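Local coordinates for protein adenylyltransferase MntA (Shewanella oneidensis MR-1, PDB 6M6U) that neutralizes its cognate toxin HepT by successively transferring three AMP units from ATP to a tyrosine of the toxin, at residues P18-I23 with Q92-Q97; Y24-Y29 with E41-A46; N37-I42 with D69-D74; A47-N52 with D74-S79; L82-V87 with V105-M110. The protein carries 2 engineered substitutions. One frame throughout, in Å; residues are numbered along the deposited sequence.

Overall arrangement
Following the chain from the N terminus, segment 18-23 opens interaction 1, whose loop closes only at 92-97 and so encloses interactions 2, 3 and 4. Interaction 2 closes a short loop between 24-29 and 41-46, and interaction 3 starts where it ends, sharing E41 and I42. These three contacts join all four strands in the order 70-74, 40-46, 20-26, 91-94. Interactions 3 and 4 cross and share D74: the first pairs the strands of a beta-alpha-beta unit, the second ties the loops that follow those strands. Interaction 5 opens before interaction 1 closes, so these two cross as well; it packs helix 80-89, which lies against the sheet, on the long helix 97-125.

Interaction 1 of 5, residues P18-I23 with Q92-Q97; sequences PKLQLI and QLWGTQ
Two backbone hydrogen bonds join I23 to the neighbouring strand. I23 N donates to W94 O at 3.3 Å and 169°, while I23 O takes a shorter bond of 2.7 Å from L93 N. W94 O is gripped a second time, by Q92 NE2 at 3.1 Å, and the two donors reach it from opposite faces of its carbonyl plane. A glutamine suits this place because its extended chain carries the amide along its own segment, where NE2 also makes a weak bond to T96 O.

Apolar contacts are made mostly by the branched side chain of I23. Its CG2 lies 3.8 Å from L93 CB, and CD1 rests against W94 CB. With W94 CG opposite the backbone N (chi1 -171°), the indole reaches the start of strand 20-26, its edge at CZ3 3.2 Å from L20 O and 4.1 Å from L20 CG.

G95 adds a CA-H...O contact, CA to Q21 O at 3.1 Å; a CB would collide with that same oxygen, so the absence of a side chain fits. With L93 and W94 both facing I23, this is a classic beta bulge, placed on the outermost strand of this chain's polymerase-beta-type nucleotidyltransferase sheet.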
# COMPACT_ATOMS: atom_id res chain seq x y z
N PRO E 18 9.14 -27.00 16.50
CA PRO E 18 9.45 -28.39 16.83
C PRO E 18 10.20 -29.09 15.70
O PRO E 18 9.90 -28.87 14.52
CB PRO E 18 8.07 -29.02 17.06
CG PRO E 18 7.14 -28.17 16.27
CD PRO E 18 7.69 -26.77 16.36
N LYS E 19 11.16 -29.92 16.08
CA LYS E 19 11.90 -30.77 15.13
C LYS E 19 12.55 -29.94 14.03
O LYS E 19 12.57 -30.34 12.86
CB LYS E 19 10.99 -31.84 14.54
CG LYS E 19 10.38 -32.77 15.57
CD LYS E 19 9.22 -33.53 14.98
CE LYS E 19 8.13 -32.57 14.53
NZ LYS E 19 7.22 -33.21 13.56
N LEU E 20 13.07 -28.77 14.40
CA LEU E 20 13.78 -27.92 13.46
C LEU E 20 15.00 -28.65 12.91
O LEU E 20 15.66 -29.41 13.62
CB LEU E 20 14.18 -26.62 14.15
CG LEU E 20 14.77 -25.49 13.32
CD1 LEU E 20 13.77 -25.04 12.26
CD2 LEU E 20 15.11 -24.34 14.25
N GLN E 21 15.30 -28.42 11.65
CA GLN E 21 16.43 -29.11 11.03
C GLN E 21 17.43 -28.16 10.39
O GLN E 21 18.63 -28.45 10.41
CB GLN E 21 15.93 -30.11 9.98
CG GLN E 21 15.11 -31.26 10.57
CD GLN E 21 14.34 -32.02 9.51
OE1 GLN E 21 14.26 -31.61 8.36
NE2 GLN E 21 13.75 -33.15 9.91
N LEU E 22 16.98 -27.06 9.79
CA LEU E 22 17.87 -26.16 9.08
C LEU E 22 17.41 -24.73 9.27
O LEU E 22 16.21 -24.45 9.19
CB LEU E 22 17.92 -26.50 7.58
CG LEU E 22 18.55 -27.84 7.17
CD1 LEU E 22 18.16 -28.22 5.75
CD2 LEU E 22 20.07 -27.82 7.31
N ILE E 23 18.35 -23.83 9.53
CA ILE E 23 18.11 -22.38 9.52
C ILE E 23 19.05 -21.75 8.51
O ILE E 23 20.26 -21.99 8.55
CB ILE E 23 18.33 -21.75 10.91
CG1 ILE E 23 17.38 -22.33 11.95
CG2 ILE E 23 18.16 -20.24 10.83
CD1 ILE E 23 17.56 -21.72 13.33
N GLN E 92 23.92 -20.92 6.09
CA GLN E 92 23.36 -21.83 7.07
C GLN E 92 23.71 -21.37 8.48
O GLN E 92 24.89 -21.23 8.82
CB GLN E 92 23.86 -23.25 6.84
CG GLN E 92 23.47 -24.19 7.95
CD GLN E 92 23.77 -25.64 7.64
OE1 GLN E 92 24.53 -25.94 6.71
NE2 GLN E 92 23.18 -26.55 8.40
N LEU E 93 22.69 -21.16 9.31
CA LEU E 93 22.90 -20.74 10.69
C LEU E 93 22.83 -21.90 11.69
O LEU E 93 23.35 -21.77 12.80
CB LEU E 93 21.88 -19.67 11.10
CG LEU E 93 21.84 -18.37 10.29
CD1 LEU E 93 20.84 -17.40 10.92
CD2 LEU E 93 23.23 -17.74 10.22
N TRP E 94 22.19 -23.01 11.32
CA TRP E 94 21.99 -24.11 12.24
C TRP E 94 21.62 -25.36 11.44
O TRP E 94 21.16 -25.27 10.31
CB TRP E 94 20.91 -23.78 13.28
CG TRP E 94 20.80 -24.77 14.39
CD1 TRP E 94 21.51 -24.80 15.55
CD2 TRP E 94 19.91 -25.89 14.43
NE1 TRP E 94 21.12 -25.88 16.32
CE2 TRP E 94 20.14 -26.56 15.65
CE3 TRP E 94 18.94 -26.40 13.56
CZ2 TRP E 94 19.44 -27.71 16.02
CZ3 TRP E 94 18.25 -27.54 13.92
CH2 TRP E 94 18.50 -28.18 15.14
N GLY E 95 21.83 -26.51 12.06
CA GLY E 95 21.53 -27.79 11.44
C GLY E 95 22.79 -28.53 11.01
O GLY E 95 23.86 -27.95 10.83
N THR E 96 22.64 -29.84 10.84
CA THR E 96 23.79 -30.65 10.46
C THR E 96 24.23 -30.34 9.03
O THR E 96 23.45 -29.86 8.20
CB THR E 96 23.49 -32.14 10.59
OG1 THR E 96 22.51 -32.52 9.61
CG2 THR E 96 22.97 -32.47 11.98
N GLN E 97 25.50 -30.63 8.75
CA GLN E 97 25.98 -30.52 7.38
C GLN E 97 25.26 -31.50 6.46
O GLN E 97 25.00 -31.18 5.29
CB GLN E 97 27.49 -30.73 7.33
CG GLN E 97 28.11 -30.54 5.95
CD GLN E 97 28.00 -29.10 5.46
OE1 GLN E 97 28.11 -28.15 6.23
NE2 GLN E 97 27.76 -28.94 4.15

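Interaction 2 of 5, residues Y24-Y29 with E41-A46; sequences YLFGSY and EIAVLA. Engineered in segment 41-46: E41 (natural residue Asp).
F26 lies across the backbone of the neighbouring strand at E41, and its flat ring shapes the contact. With F26 CG between the backbone N and the carbonyl carbon (chi1 70°), the ring folds over toward strand 41-46. The bond from F26 N to E41 O, 3.0 Å long and nearly straight at 176°, helps set it there. E41 CB sits over one ring face, 3.6 Å from the centroid and offset toward the rim, in a CH-pi contact. The E41 chain crosses the ring at about a right angle and carries OE1 to 3.4 Å from F26 CE1. Because A43 carries only a methyl, the ring edge at F26 CE2 can settle beside it, 3.9 Å from A43 CB. G27 CA lies 3.8 Å from OE2 of E41, and the positive phi of G27 (72°) is easily adopted by glycine. E41 is engineered, replacing the natural aspartate at a magnesium-binding position.

On the other face of the sheet, a methyl of L25, CD1, rests 4.1 Å from the CG1 methylene of I42, the two side chains crossing at a slant. Y24 N bonds A43 O at 2.8 Å, and A43 N returns a bond to Y24 O.

Strands 20-26 and 40-46 thus run antiparallel mid-sheet, between 91-94 and 70-74. V86 of helix 80-89 covers Y24 and F26, while Y24 OH hydrogen-bonds D100 of helix 97-125.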
# COMPACT_ATOMS: atom_id res chain seq x y z
N TYR E 24 18.49 -20.95 7.60
CA TYR E 24 19.28 -20.18 6.65
C TYR E 24 18.91 -18.72 6.74
O TYR E 24 17.73 -18.37 6.83
CB TYR E 24 19.06 -20.62 5.19
CG TYR E 24 19.49 -22.02 4.88
CD1 TYR E 24 20.83 -22.31 4.66
CD2 TYR E 24 18.57 -23.04 4.79
CE1 TYR E 24 21.23 -23.60 4.36
CE2 TYR E 24 18.95 -24.32 4.49
CZ TYR E 24 20.28 -24.60 4.29
OH TYR E 24 20.66 -25.88 3.99
N LEU E 25 19.93 -17.88 6.69
CA LEU E 25 19.77 -16.48 6.36
C LEU E 25 20.02 -16.35 4.86
O LEU E 25 21.00 -16.91 4.35
CB LEU E 25 20.75 -15.62 7.17
CG LEU E 25 20.62 -14.10 7.17
CD1 LEU E 25 19.36 -13.66 7.92
CD2 LEU E 25 21.87 -13.50 7.80
N PHE E 26 19.14 -15.65 4.15
CA PHE E 26 19.33 -15.47 2.72
C PHE E 26 18.92 -14.05 2.35
O PHE E 26 18.61 -13.22 3.21
CB PHE E 26 18.57 -16.54 1.91
CG PHE E 26 17.07 -16.41 1.93
CD1 PHE E 26 16.39 -15.93 0.82
CD2 PHE E 26 16.33 -16.80 3.05
CE1 PHE E 26 15.00 -15.81 0.83
CE2 PHE E 26 14.94 -16.68 3.06
CZ PHE E 26 14.28 -16.19 1.95
N GLY E 27 18.94 -13.76 1.06
CA GLY E 27 18.58 -12.43 0.62
C GLY E 27 19.64 -11.40 0.96
O GLY E 27 20.84 -11.70 1.06
N SER E 28 19.18 -10.18 1.18
CA SER E 28 20.09 -9.05 1.30
C SER E 28 20.96 -9.14 2.54
O SER E 28 22.14 -8.78 2.50
CB SER E 28 19.29 -7.75 1.28
OG SER E 28 18.47 -7.62 2.42
N TYR E 29 20.42 -9.62 3.67
CA TYR E 29 21.17 -9.57 4.92
C TYR E 29 22.36 -10.53 4.92
O TYR E 29 23.35 -10.27 5.60
CB TYR E 29 20.25 -9.82 6.11
CG TYR E 29 19.70 -8.54 6.69
CD1 TYR E 29 18.89 -7.70 5.93
CD2 TYR E 29 20.00 -8.16 7.99
CE1 TYR E 29 18.39 -6.52 6.45
CE2 TYR E 29 19.49 -6.98 8.53
CZ TYR E 29 18.69 -6.16 7.75
OH TYR E 29 18.19 -4.99 8.28
N GLU E 41 15.43 -11.97 5.69
CA GLU E 41 14.83 -13.13 5.05
C GLU E 41 15.46 -14.39 5.64
O GLU E 41 16.67 -14.60 5.54
CB GLU E 41 15.02 -13.08 3.53
CG GLU E 41 14.15 -12.02 2.86
CD GLU E 41 14.55 -11.72 1.43
OE1 GLU E 41 14.20 -12.51 0.52
OE2 GLU E 41 15.23 -10.69 1.21
N ILE E 42 14.62 -15.21 6.27
CA ILE E 42 15.07 -16.41 6.97
C ILE E 42 14.27 -17.60 6.46
O ILE E 42 13.05 -17.52 6.29
CB ILE E 42 14.90 -16.26 8.50
CG1 ILE E 42 15.65 -15.03 9.00
CG2 ILE E 42 15.38 -17.52 9.23
CD1 ILE E 42 15.16 -14.53 10.34
N ALA E 43 14.96 -18.70 6.21
CA ALA E 43 14.35 -19.94 5.76
C ALA E 43 14.63 -21.04 6.77
O ALA E 43 15.72 -21.12 7.33
CB ALA E 43 14.87 -20.35 4.38
N VAL E 44 13.63 -21.88 7.00
CA VAL E 44 13.75 -22.98 7.95
C VAL E 44 13.21 -24.24 7.31
O VAL E 44 12.30 -24.21 6.47
CB VAL E 44 13.01 -22.69 9.28
CG1 VAL E 44 13.74 -21.63 10.08
CG2 VAL E 44 11.57 -22.26 9.01
N LEU E 45 13.80 -25.36 7.69
CA LEU E 45 13.27 -26.68 7.39
C LEU E 45 13.04 -27.39 8.71
O LEU E 45 13.96 -27.48 9.53
CB LEU E 45 14.21 -27.49 6.50
CG LEU E 45 13.68 -28.85 6.02
CD1 LEU E 45 12.50 -28.67 5.07
CD2 LEU E 45 14.78 -29.66 5.35
N ALA E 46 11.82 -27.85 8.93
CA ALA E 46 11.48 -28.69 10.06
C ALA E 46 10.97 -30.03 9.54
O ALA E 46 10.75 -30.21 8.34
CB ALA E 46 10.43 -28.00 10.95

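Interaction 3 of 5, residues N37-I42 with D69-D74; sequences NSEIEI and DVDLVD. Engineered in segment 37-42: E39 (natural residue Asp), E41 (natural residue Asp).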
# COMPACT_ATOMS: atom_id res chain seq x y z
N ASN E 37 14.69 -0.28 4.60
CA ASN E 37 13.57 -0.93 5.26
C ASN E 37 13.48 -2.41 4.89
O ASN E 37 12.47 -3.05 5.19
CB ASN E 37 12.26 -0.22 4.91
CG ASN E 37 12.10 0.01 3.41
OD1 ASN E 37 11.81 -0.92 2.65
ND2 ASN E 37 12.28 1.25 2.98
N SER E 38 14.52 -2.95 4.25
CA SER E 38 14.46 -4.28 3.68
C SER E 38 14.31 -5.34 4.75
O SER E 38 14.88 -5.24 5.85
CB SER E 38 15.71 -4.55 2.84
OG SER E 38 16.89 -4.39 3.60
N GLU E 39 13.55 -6.38 4.43
CA GLU E 39 13.29 -7.45 5.39
C GLU E 39 14.53 -8.29 5.63
O GLU E 39 15.41 -8.42 4.76
CB GLU E 39 12.16 -8.36 4.89
CG GLU E 39 10.90 -7.64 4.47
CD GLU E 39 9.78 -8.61 4.12
OE1 GLU E 39 9.08 -9.07 5.05
OE2 GLU E 39 9.62 -8.92 2.92
N ILE E 40 14.61 -8.86 6.82
CA ILE E 40 15.50 -9.98 7.08
C ILE E 40 14.78 -11.23 6.59
O ILE E 40 13.65 -11.50 6.99
CB ILE E 40 15.85 -10.07 8.57
CG1 ILE E 40 16.45 -8.74 9.05
CG2 ILE E 40 16.81 -11.22 8.83
CD1 ILE E 40 16.49 -8.59 10.54
N GLU E 41 15.43 -11.97 5.69
CA GLU E 41 14.83 -13.13 5.05
C GLU E 41 15.46 -14.39 5.64
O GLU E 41 16.67 -14.60 5.54
CB GLU E 41 15.02 -13.08 3.53
CG GLU E 41 14.15 -12.02 2.86
CD GLU E 41 14.55 -11.72 1.43
OE1 GLU E 41 14.20 -12.51 0.52
OE2 GLU E 41 15.23 -10.69 1.21
N ILE E 42 14.62 -15.21 6.27
CA ILE E 42 15.07 -16.41 6.97
C ILE E 42 14.27 -17.60 6.46
O ILE E 42 13.05 -17.52 6.29
CB ILE E 42 14.90 -16.26 8.50
CG1 ILE E 42 15.65 -15.03 9.00
CG2 ILE E 42 15.38 -17.52 9.23
CD1 ILE E 42 15.16 -14.53 10.34
N ASP E 69 11.85 -5.71 9.87
CA ASP E 69 10.91 -6.58 9.19
C ASP E 69 11.57 -7.93 8.89
O ASP E 69 12.72 -8.00 8.45
CB ASP E 69 10.41 -5.94 7.90
CG ASP E 69 9.44 -4.80 8.16
OD1 ASP E 69 8.86 -4.74 9.27
OD2 ASP E 69 9.26 -3.95 7.25
N VAL E 70 10.83 -9.00 9.16
CA VAL E 70 11.33 -10.35 8.98
C VAL E 70 10.38 -11.09 8.05
O VAL E 70 9.15 -10.94 8.15
CB VAL E 70 11.48 -11.09 10.33
CG1 VAL E 70 11.66 -12.60 10.11
CG2 VAL E 70 12.65 -10.51 11.11
N ASP E 71 10.94 -11.84 7.12
CA ASP E 71 10.18 -12.77 6.29
C ASP E 71 10.67 -14.17 6.60
O ASP E 71 11.86 -14.47 6.40
CB ASP E 71 10.32 -12.45 4.81
CG ASP E 71 9.41 -13.31 3.94
OD1 ASP E 71 9.80 -13.61 2.79
OD2 ASP E 71 8.31 -13.68 4.41
N LEU E 72 9.78 -15.02 7.09
CA LEU E 72 10.13 -16.37 7.51
C LEU E 72 9.56 -17.35 6.50
O LEU E 72 8.34 -17.42 6.30
CB LEU E 72 9.60 -16.67 8.92
CG LEU E 72 9.86 -18.08 9.43
CD1 LEU E 72 11.36 -18.41 9.46
CD2 LEU E 72 9.24 -18.25 10.82
N VAL E 73 10.45 -18.10 5.85
CA VAL E 73 10.10 -18.98 4.75
C VAL E 73 10.18 -20.42 5.25
O VAL E 73 11.23 -20.84 5.77
CB VAL E 73 11.01 -18.76 3.54
CG1 VAL E 73 10.95 -19.94 2.59
CG2 VAL E 73 10.62 -17.47 2.80
N ASP E 74 9.09 -21.16 5.12
CA ASP E 74 9.11 -22.59 5.38
C ASP E 74 9.60 -23.29 4.12
O ASP E 74 8.92 -23.29 3.10
CB ASP E 74 7.73 -23.09 5.79
CG ASP E 74 7.71 -24.60 6.08
OD1 ASP E 74 8.79 -25.21 6.20
OD2 ASP E 74 6.60 -25.17 6.19
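I40 N donates to D69 O over 2.6 Å, the shortest of four backbone bonds that stitch these parallel strands together. The chain then alternates: I40 O receives D71 N at 2.7 Å, D71 O receives I42 N, and I42 O receives V73 N. The last three donors approach nearly along the C=O axis.

Branched residues suit the buried face. I40 CB meets V70 CG2, I42 CD1 lies 4.0 Å from V70 CG1, and I42 CG2 lies 4.1 Å from L72 CD1, so the isoleucines interlock with V70 and L72 of the next strand. Helix 52-66 covers this face.

Acidic groups gather on the other face. E39 runs out in an extended chain that brings OE1 to 3.6 Å from D71 CB, its carboxylate turned only 19° from that of D71. D69 starts out toward E39, D69 CB to E39 CG 3.9 Å, and its carboxylate forms a salt bridge with R70 of a neighbouring HepT chain.

E39 and E41 are engineered from aspartates. Positions 39 and 41 serve both magnesium ions and D71 one of them; pairing the strands of this beta-alpha-beta unit brings the GSX(10)DXD motif beside D71, as in nucleotidyltransferases of the polymerase beta superfamily.

Interaction 4 of 5, residues A47-N52 with D74-S79; sequences ADTLDN and DLRSAS
The carboxylate of D74 is turned toward the loop at L50, because its CG stands opposite the backbone N (chi1 180°), and each of its oxygens takes a backbone N-H. OD2 accepts from L50 N at 3.0 Å, and OD1 from R76 N at 3.1 Å; the two donors come from opposite faces of the carboxylate plane. The second bond makes an Asx turn, a role that suits aspartate, and the two together hold the group's rotation. L50 crosses the carboxylate at a slant, its CG 3.9 Å from OD2 of D74.

R76 is turned differently. Its aliphatic stem crosses T49 at about a right angle, with T49 CG2 3.5 Å from R76 CD, so a methyl-bearing residue fits well here. Bending at chi3 (-74°) then sets the guanidinium so that A47 O stands 3.1 Å above one face, toward its rim. The angle is too poor for a hydrogen bond from NE, which donates to A46 O instead.

These two loops follow strands 40-46 and 70-74 and lead into helices 52-66 and 80-89, which D51 and S79 cap at their N-termini. Nearby, D48 forms a salt bridge with K19, just before strand 20-26, and L50 leans on V44 of strand 40-46.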
# COMPACT_ATOMS: atom_id res chain seq x y z
N ALA E 47 10.77 -30.97 10.47
CA ALA E 47 10.27 -32.28 10.09
C ALA E 47 8.89 -32.18 9.43
O ALA E 47 8.63 -32.86 8.43
CB ALA E 47 10.21 -33.21 11.30
N ASP E 48 8.02 -31.34 9.96
CA ASP E 48 6.71 -31.08 9.38
C ASP E 48 6.67 -29.69 8.77
O ASP E 48 7.46 -28.80 9.13
CB ASP E 48 5.59 -31.19 10.41
CG ASP E 48 5.59 -32.52 11.14
OD1 ASP E 48 5.29 -32.52 12.35
OD2 ASP E 48 5.87 -33.55 10.50
N THR E 49 5.73 -29.50 7.85
CA THR E 49 5.39 -28.16 7.40
C THR E 49 4.86 -27.36 8.59
O THR E 49 4.12 -27.89 9.42
CB THR E 49 4.34 -28.20 6.30
OG1 THR E 49 3.12 -28.71 6.84
CG2 THR E 49 4.77 -29.08 5.15
N LEU E 50 5.26 -26.10 8.67
CA LEU E 50 4.73 -25.23 9.71
C LEU E 50 3.32 -24.81 9.33
O LEU E 50 2.97 -24.71 8.15
CB LEU E 50 5.60 -23.98 9.89
CG LEU E 50 7.12 -24.11 9.90
CD1 LEU E 50 7.75 -22.78 10.28
CD2 LEU E 50 7.60 -25.21 10.83
N ASP E 51 2.49 -24.58 10.35
CA ASP E 51 1.24 -23.88 10.13
C ASP E 51 1.54 -22.49 9.58
O ASP E 51 2.41 -21.78 10.10
CB ASP E 51 0.44 -23.79 11.43
CG ASP E 51 -0.83 -22.96 11.28
OD1 ASP E 51 -1.18 -22.22 12.23
OD2 ASP E 51 -1.49 -23.06 10.23
N ASN E 52 0.83 -22.11 8.51
CA ASN E 52 1.14 -20.85 7.83
C ASN E 52 0.95 -19.66 8.75
O ASN E 52 1.80 -18.75 8.81
CB ASN E 52 0.27 -20.71 6.59
CG ASN E 52 0.60 -19.46 5.80
OD1 ASN E 52 1.72 -18.95 5.86
ND2 ASN E 52 -0.37 -18.96 5.05
N ASP E 74 9.09 -21.16 5.12
CA ASP E 74 9.11 -22.59 5.38
C ASP E 74 9.60 -23.29 4.12
O ASP E 74 8.92 -23.29 3.10
CB ASP E 74 7.73 -23.09 5.79
CG ASP E 74 7.71 -24.60 6.08
OD1 ASP E 74 8.79 -25.21 6.20
OD2 ASP E 74 6.60 -25.17 6.19
N LEU E 75 10.80 -23.89 4.20
CA LEU E 75 11.38 -24.53 3.02
C LEU E 75 10.55 -25.71 2.54
O LEU E 75 10.61 -26.06 1.36
CB LEU E 75 12.81 -24.98 3.33
CG LEU E 75 13.82 -23.84 3.44
CD1 LEU E 75 15.15 -24.34 3.98
CD2 LEU E 75 14.01 -23.19 2.08
N ARG E 76 9.76 -26.32 3.43
CA ARG E 76 9.04 -27.53 3.07
C ARG E 76 7.86 -27.25 2.15
O ARG E 76 7.42 -28.16 1.44
CB ARG E 76 8.58 -28.27 4.33
CG ARG E 76 8.17 -29.71 4.10
CD ARG E 76 8.02 -30.48 5.41
NE ARG E 76 9.31 -30.80 6.01
CZ ARG E 76 10.12 -31.76 5.57
NH1 ARG E 76 9.77 -32.48 4.51
NH2 ARG E 76 11.28 -31.99 6.18
N SER E 77 7.35 -26.03 2.13
CA SER E 77 6.29 -25.65 1.20
C SER E 77 6.73 -24.57 0.22
O SER E 77 5.92 -24.17 -0.63
CB SER E 77 5.06 -25.17 1.97
OG SER E 77 5.30 -23.91 2.58
N ALA E 78 7.97 -24.10 0.30
CA ALA E 78 8.42 -23.04 -0.57
C ALA E 78 8.58 -23.53 -2.01
O ALA E 78 8.76 -24.72 -2.28
CB ALA E 78 9.75 -22.47 -0.07
N SER E 79 8.54 -22.57 -2.94
CA SER E 79 8.68 -22.87 -4.35
C SER E 79 10.08 -23.42 -4.64
O SER E 79 11.01 -23.28 -3.85
CB SER E 79 8.43 -21.62 -5.19
OG SER E 79 9.62 -20.85 -5.26

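Interaction 5 of 5, residues L82-V87 with V105-M110; sequences LCQQVV and VKTISM
T107 wedges against C83, Q84 and V87 in a buried helix-helix contact, where helix 80-89 meets the early part of the long helix 97-125. The two axes cross at -127°, and their closest approach is 9.0 Å. No hydrogen bond spans them.

The methyl of T107 does most of the touching. Its CG2 presses on the backbone of the facing helix, 3.4 Å from Q84 N, and lies 3.6 Å from C83 CB. That follows from T107 CG2 standing opposite its own backbone N, which turns OG1 back to bond F103 O within helix 97-125. A small threonine suits this point: its hydroxyl is satisfied inside its own helix while the methyl faces its neighbour.

V87 supplies two methyls to two partners. CG2 slides past T107 in the opposite direction, 3.8 Å from T107 CB, and CG1 meets I108 CD1 at 3.8 Å, where the valine and isoleucine side chains cross at a slant. Q84, bent at chi2 (83°), crosses I108 at about a right angle and sets OE1 3.6 Å from I108 CA.

Helix 80-89 is thus sandwiched. On the sheet side, V86 packs on Y24 and F26 of strand 20-26; on this side, C83 and V87 also touch F103 of helix 97-125. Beyond, residues of HepT chains pack on I108, S109 and M110.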
# COMPACT_ATOMS: atom_id res chain seq x y z
N LEU E 82 12.49 -20.51 -5.04
CA LEU E 82 12.93 -19.95 -3.76
C LEU E 82 13.89 -20.89 -3.05
O LEU E 82 14.89 -20.44 -2.47
CB LEU E 82 11.72 -19.64 -2.88
CG LEU E 82 12.03 -18.94 -1.55
CD1 LEU E 82 12.98 -17.77 -1.75
CD2 LEU E 82 10.74 -18.47 -0.91
N CYS E 83 13.62 -22.20 -3.07
CA CYS E 83 14.56 -23.14 -2.46
C CYS E 83 15.93 -23.05 -3.12
O CYS E 83 16.96 -23.14 -2.45
CB CYS E 83 14.01 -24.56 -2.54
SG CYS E 83 12.68 -24.90 -1.38
N GLN E 84 15.96 -22.86 -4.45
CA GLN E 84 17.24 -22.72 -5.14
C GLN E 84 17.99 -21.47 -4.68
O GLN E 84 19.21 -21.50 -4.49
CB GLN E 84 17.02 -22.69 -6.65
CG GLN E 84 18.25 -22.34 -7.48
CD GLN E 84 19.15 -23.54 -7.74
OE1 GLN E 84 18.94 -24.64 -7.22
NE2 GLN E 84 20.16 -23.34 -8.58
N GLN E 85 17.27 -20.36 -4.49
CA GLN E 85 17.92 -19.13 -4.02
C GLN E 85 18.54 -19.34 -2.64
O GLN E 85 19.70 -18.96 -2.40
CB GLN E 85 16.94 -17.97 -4.00
CG GLN E 85 17.59 -16.66 -3.56
CD GLN E 85 16.60 -15.52 -3.33
OE1 GLN E 85 15.43 -15.60 -3.70
NE2 GLN E 85 17.08 -14.45 -2.71
N VAL E 86 17.79 -19.94 -1.72
CA VAL E 86 18.32 -20.26 -0.40
C VAL E 86 19.57 -21.12 -0.53
O VAL E 86 20.59 -20.87 0.12
CB VAL E 86 17.25 -20.96 0.46
CG1 VAL E 86 17.86 -21.47 1.76
CG2 VAL E 86 16.10 -20.00 0.74
N VAL E 87 19.51 -22.16 -1.37
CA VAL E 87 20.64 -23.06 -1.56
C VAL E 87 21.83 -22.32 -2.17
O VAL E 87 22.99 -22.60 -1.86
CB VAL E 87 20.22 -24.26 -2.42
CG1 VAL E 87 21.44 -24.97 -2.99
CG2 VAL E 87 19.38 -25.23 -1.62
N VAL E 105 20.98 -31.03 -2.61
CA VAL E 105 20.95 -31.97 -3.72
C VAL E 105 19.53 -32.11 -4.27
O VAL E 105 19.31 -32.09 -5.48
CB VAL E 105 21.53 -33.34 -3.29
CG1 VAL E 105 20.93 -34.46 -4.13
CG2 VAL E 105 23.03 -33.32 -3.43
N LYS E 106 18.55 -32.26 -3.37
CA LYS E 106 17.16 -32.33 -3.80
C LYS E 106 16.74 -31.04 -4.51
O LYS E 106 16.08 -31.09 -5.55
CB LYS E 106 16.25 -32.60 -2.60
CG LYS E 106 14.76 -32.49 -2.90
CD LYS E 106 13.93 -32.63 -1.64
CE LYS E 106 12.51 -32.10 -1.86
NZ LYS E 106 11.48 -33.17 -1.77
N THR E 107 17.13 -29.88 -3.96
CA THR E 107 16.71 -28.61 -4.53
C THR E 107 17.30 -28.39 -5.92
O THR E 107 16.57 -28.10 -6.88
CB THR E 107 17.11 -27.46 -3.61
OG1 THR E 107 16.42 -27.57 -2.35
CG2 THR E 107 16.77 -26.13 -4.26
N ILE E 108 18.62 -28.52 -6.05
CA ILE E 108 19.28 -28.23 -7.32
C ILE E 108 18.79 -29.16 -8.42
O ILE E 108 18.63 -28.75 -9.57
CB ILE E 108 20.81 -28.30 -7.14
CG1 ILE E 108 21.25 -27.30 -6.06
CG2 ILE E 108 21.51 -28.04 -8.46
CD1 ILE E 108 22.71 -27.40 -5.69
N SER E 109 18.54 -30.43 -8.08
CA SER E 109 17.99 -31.36 -9.05
C SER E 109 16.61 -30.92 -9.52
O SER E 109 16.34 -30.83 -10.72
CB SER E 109 17.93 -32.77 -8.45
OG SER E 109 17.34 -33.67 -9.36
N MET E 110 15.70 -30.65 -8.57
CA MET E 110 14.37 -30.15 -8.92
C MET E 110 14.46 -28.85 -9.72
O MET E 110 13.66 -28.63 -10.64
CB MET E 110 13.53 -29.93 -7.66
CG MET E 110 13.15 -31.21 -6.94
SD MET E 110 12.10 -30.93 -5.51
CE MET E 110 10.56 -30.44 -6.29